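Local coordinates for F5/8 type C domain protein (PDB 4ZRX) that is a putative alpha-L-fucosidase that probably releases alpha-L-fucose from glycans by hydrolysis in its TIM-barrel domain, and also carries an F5/8 type C domain, at residues N6-F14 with M26-Q36. Numbering follows the deposited sequence.
With EDO (1,2-ethanediol), chain C.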
loop_
_atom_site.group_PDB
_atom_site.type_symbol
_atom_site.label_atom_id
_atom_site.label_comp_id
_atom_site.label_asym_id
_atom_site.label_seq_id
_atom_site.Cartn_x
_atom_site.Cartn_y
_atom_site.Cartn_z
ATOM N N ASN A 6 -12.130 -25.059 23.005
ATOM C CA ASN A 6 -12.994 -23.920 22.752
ATOM C C ASN A 6 -12.227 -22.671 22.243
ATOM O O ASN A 6 -11.049 -22.506 22.532
ATOM C CB ASN A 6 -13.733 -23.505 24.016
ATOM C CG ASN A 6 -12.785 -23.060 25.119
ATOM O OD1 ASN A 6 -12.036 -23.892 25.669
ATOM N ND2 ASN A 6 -12.800 -21.772 25.454
ATOM N N TYR A 7 -12.963 -21.811 21.560
ATOM C CA TYR A 7 -12.413 -20.613 20.933
ATOM C C TYR A 7 -13.237 -19.408 21.346
ATOM O O TYR A 7 -14.446 -19.520 21.643
ATOM C CB TYR A 7 -12.390 -20.768 19.407
ATOM C CG TYR A 7 -11.634 -22.014 19.001
ATOM C CD1 TYR A 7 -10.253 -22.031 18.982
ATOM C CD2 TYR A 7 -12.303 -23.204 18.725
ATOM C CE1 TYR A 7 -9.541 -23.188 18.658
ATOM C CE2 TYR A 7 -11.594 -24.373 18.400
ATOM C CZ TYR A 7 -10.224 -24.341 18.370
ATOM O OH TYR A 7 -9.555 -25.484 18.106
ATOM N N TYR A 8 -12.586 -18.259 21.355
ATOM C CA TYR A 8 -13.231 -16.992 21.654
ATOM C C TYR A 8 -13.409 -16.232 20.371
ATOM O O TYR A 8 -12.404 -15.896 19.703
ATOM C CB TYR A 8 -12.332 -16.166 22.568
ATOM C CG TYR A 8 -11.911 -16.947 23.756
ATOM C CD1 TYR A 8 -12.857 -17.274 24.751
ATOM C CD2 TYR A 8 -10.611 -17.400 23.914
ATOM C CE1 TYR A 8 -12.482 -17.993 25.869
ATOM C CE2 TYR A 8 -10.255 -18.152 25.051
ATOM C CZ TYR A 8 -11.187 -18.426 26.011
ATOM O OH TYR A 8 -10.799 -19.199 27.096
ATOM N N VAL A 9 -14.638 -15.955 19.972
ATOM C CA VAL A 9 -14.878 -15.238 18.719
ATOM C C VAL A 9 -14.688 -13.738 18.948
ATOM O O VAL A 9 -15.414 -13.141 19.719
ATOM C CB VAL A 9 -16.275 -15.555 18.108
ATOM C CG1 VAL A 9 -16.491 -14.825 16.847
ATOM C CG2 VAL A 9 -16.435 -17.047 17.849
ATOM N N LYS A 10 -13.687 -13.148 18.248
ATOM C CA LYS A 10 -13.468 -11.682 18.103
ATOM C C LYS A 10 -12.909 -10.944 19.286
ATOM O O LYS A 10 -12.140 -9.984 19.111
ATOM C CB LYS A 10 -14.724 -10.974 17.552
ATOM C CG LYS A 10 -14.489 -9.572 17.055
ATOM C CD LYS A 10 -15.777 -9.031 16.411
ATOM C CE LYS A 10 -15.760 -7.514 16.225
ATOM N NZ LYS A 10 -17.001 -7.074 15.501
ATOM N N HIS A 11 -13.274 -11.373 20.497
ATOM C CA HIS A 11 -12.796 -10.740 21.727
ATOM C C HIS A 11 -12.646 -11.751 22.826
ATOM O O HIS A 11 -13.438 -12.700 22.898
ATOM C CB HIS A 11 -13.790 -9.626 22.090
ATOM C CG HIS A 11 -13.514 -8.941 23.377
ATOM N ND1 HIS A 11 -14.420 -8.964 24.415
ATOM C CD2 HIS A 11 -12.472 -8.191 23.803
ATOM C CE1 HIS A 11 -13.940 -8.258 25.424
ATOM N NE2 HIS A 11 -12.765 -7.774 25.080
ATOM N N VAL A 12 -11.610 -11.582 23.631
ATOM C CA VAL A 12 -11.483 -12.323 24.861
ATOM C C VAL A 12 -10.986 -11.396 25.956
ATOM O O VAL A 12 -10.128 -10.582 25.731
ATOM C CB VAL A 12 -10.531 -13.554 24.690
ATOM C CG1 VAL A 12 -9.079 -13.155 24.275
ATOM C CG2 VAL A 12 -10.484 -14.370 25.955
ATOM N N GLU A 13 -11.565 -11.541 27.155
ATOM C CA GLU A 13 -11.158 -10.810 28.350
ATOM C C GLU A 13 -10.324 -11.750 29.220
ATOM O O GLU A 13 -10.767 -12.860 29.501
ATOM C CB GLU A 13 -12.412 -10.377 29.137
ATOM C CG GLU A 13 -13.258 -9.343 28.415
ATOM C CD GLU A 13 -14.718 -9.775 28.161
ATOM O OE1 GLU A 13 -14.989 -10.962 27.826
ATOM O OE2 GLU A 13 -15.591 -8.894 28.240
ATOM N N PHE A 14 -9.145 -11.333 29.653
ATOM C CA PHE A 14 -8.337 -12.171 30.504
ATOM C C PHE A 14 -8.866 -11.979 31.945
ATOM O O PHE A 14 -9.151 -10.847 32.349
ATOM C CB PHE A 14 -6.873 -11.783 30.458
ATOM C CG PHE A 14 -6.271 -11.837 29.100
ATOM C CD1 PHE A 14 -6.538 -12.903 28.223
ATOM C CD2 PHE A 14 -5.384 -10.840 28.707
ATOM C CE1 PHE A 14 -5.951 -12.940 26.952
ATOM C CE2 PHE A 14 -4.799 -10.879 27.421
ATOM C CZ PHE A 14 -5.083 -11.955 26.564
HETATM N N MSE A 26 -5.224 -18.375 26.074
HETATM C CA MSE A 26 -6.448 -17.766 25.629
HETATM C C MSE A 26 -6.215 -17.041 24.289
HETATM O O MSE A 26 -7.009 -17.145 23.358
HETATM C CB MSE A 26 -6.984 -16.826 26.700
HETATM C CG MSE A 26 -7.411 -17.613 27.960
HETATM SE SE MSE A 26 -8.072 -16.410 29.329
HETATM C CE MSE A 26 -9.887 -16.209 28.667
ATOM N N ALA A 27 -5.105 -16.334 24.206
ATOM C CA ALA A 27 -4.774 -15.593 22.966
ATOM C C ALA A 27 -4.737 -16.510 21.731
ATOM O O ALA A 27 -5.178 -16.156 20.643
ATOM C CB ALA A 27 -3.405 -14.897 23.119
ATOM N N ALA A 28 -4.191 -17.712 21.931
ATOM C CA ALA A 28 -4.052 -18.683 20.878
ATOM C C ALA A 28 -5.396 -19.151 20.361
ATOM O O ALA A 28 -5.477 -19.718 19.263
ATOM C CB ALA A 28 -3.209 -19.897 21.381
ATOM N N ARG A 29 -6.455 -18.977 21.152
ATOM C CA ARG A 29 -7.756 -19.489 20.761
ATOM C C ARG A 29 -8.748 -18.411 20.445
ATOM O O ARG A 29 -9.955 -18.642 20.386
ATOM C CB ARG A 29 -8.272 -20.401 21.873
ATOM C CG ARG A 29 -7.420 -21.632 21.992
ATOM C CD ARG A 29 -7.891 -22.537 23.109
ATOM N NE ARG A 29 -7.624 -21.934 24.404
ATOM C CZ ARG A 29 -8.541 -21.454 25.239
ATOM N NH1 ARG A 29 -9.839 -21.479 24.949
ATOM N NH2 ARG A 29 -8.156 -20.933 26.394
ATOM N N LEU A 30 -8.231 -17.208 20.182
ATOM C CA LEU A 30 -9.028 -16.094 19.731
ATOM C C LEU A 30 -9.145 -16.141 18.210
ATOM O O LEU A 30 -8.135 -16.263 17.526
ATOM C CB LEU A 30 -8.367 -14.807 20.166
ATOM C CG LEU A 30 -8.932 -13.481 19.674
ATOM C CD1 LEU A 30 -10.345 -13.277 20.215
ATOM C CD2 LEU A 30 -8.046 -12.347 20.112
ATOM N N VAL A 31 -10.354 -16.060 17.695
ATOM C CA VAL A 31 -10.643 -16.377 16.311
ATOM C C VAL A 31 -11.538 -15.301 15.637
ATOM O O VAL A 31 -12.261 -14.628 16.320
ATOM C CB VAL A 31 -11.271 -17.766 16.142
ATOM C CG1 VAL A 31 -10.385 -18.805 16.731
ATOM C CG2 VAL A 31 -12.675 -17.820 16.700
ATOM N N PRO A 32 -11.446 -15.120 14.309
ATOM C CA PRO A 32 -12.342 -14.179 13.595
ATOM C C PRO A 32 -13.807 -14.613 13.595
ATOM O O PRO A 32 -14.128 -15.816 13.705
ATOM C CB PRO A 32 -11.811 -14.189 12.128
ATOM C CG PRO A 32 -10.998 -15.482 12.034
ATOM C CD PRO A 32 -10.470 -15.748 13.397
ATOM N N THR A 33 -14.700 -13.628 13.455
ATOM C CA THR A 33 -16.092 -13.917 13.064
ATOM C C THR A 33 -16.096 -14.483 11.668
ATOM O O THR A 33 -15.137 -14.303 10.923
ATOM C CB THR A 33 -16.938 -12.628 13.063
ATOM O OG1 THR A 33 -16.445 -11.731 12.072
ATOM C CG2 THR A 33 -16.904 -11.946 14.358
ATOM N N PRO A 34 -17.223 -15.103 11.233
ATOM C CA PRO A 34 -17.321 -15.493 9.822
ATOM C C PRO A 34 -17.138 -14.308 8.870
ATOM O O PRO A 34 -16.556 -14.474 7.794
ATOM C CB PRO A 34 -18.751 -16.036 9.710
ATOM C CG PRO A 34 -18.984 -16.576 11.070
ATOM C CD PRO A 34 -18.424 -15.534 11.989
ATOM N N GLN A 35 -17.626 -13.148 9.265
ATOM C CA GLN A 35 -17.494 -11.946 8.395
ATOM C C GLN A 35 -16.033 -11.502 8.273
ATOM O O GLN A 35 -15.563 -11.143 7.182
ATOM C CB GLN A 35 -18.358 -10.812 8.906
ATOM C CG GLN A 35 -19.871 -11.134 8.920
ATOM C CD GLN A 35 -20.382 -11.765 10.245
ATOM O OE1 GLN A 35 -19.674 -12.360 11.019
ATOM N NE2 GLN A 35 -21.668 -11.592 10.482
ATOM N N GLN A 36 -15.323 -11.535 9.376
ATOM C CA GLN A 36 -13.899 -11.192 9.333
ATOM C C GLN A 36 -13.099 -12.185 8.546
ATOM O O GLN A 36 -12.135 -11.818 7.872
ATOM C CB GLN A 36 -13.355 -11.074 10.727
ATOM C CG GLN A 36 -13.830 -9.865 11.480
ATOM C CD GLN A 36 -13.299 -9.915 12.890
ATOM O OE1 GLN A 36 -13.520 -10.922 13.609
ATOM N NE2 GLN A 36 -12.604 -8.887 13.324
HETATM C C1 EDO C . -14.630 -18.113 10.898
HETATM O O1 EDO C . -15.853 -18.764 11.259
HETATM C C2 EDO C . -13.443 -18.708 11.621
HETATM O O2 EDO C . -13.267 -18.177 12.932
#
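The Y8 ring lies beside the R29 guanidinium, the two planes 55° apart, next to a two-stranded parallel sheet in which Y8 pairs with L30 and V9 with V31. This small ladder sits at the edge of the putative fucosidase's TIM-barrel domain; residues 11-13 run on from it to pair antiparallel with strand 279-290. Three backbone bonds join the strands: Y8 N to R29 O (2.8 Å), V31 N to Y8 O (2.9 Å) and K10 N to V31 O (2.8 Å). R29 reaches back over the start of the ladder, its chain bent at chi3 (-70°), which brings NH1 to N6 O at 2.9 Å in a nearly straight bond that lies in the guanidinium plane but well above the carbonyl plane. R29 NH2 donates to Y8 OH at 3.2 Å and also forms a salt bridge with D25. With R29 reduced to an alanine, N6 O and the Y8 hydroxyl would probably lose these donors and D25 a charged mate. V12 CG2 sits over the centre of the Y8 ring, while CE of M26, a selenomethionine, meets both this methyl and the phenol. Its SE makes a Met-aromatic contact at the edge of F14. At the other end T33 and Q36, whose NE2 bonds W282 O, form a capping box: Q36 N donates to T33 OG1, and T33 N reaches an in-plane lone pair of Q36 OE1 at 3.0 Å.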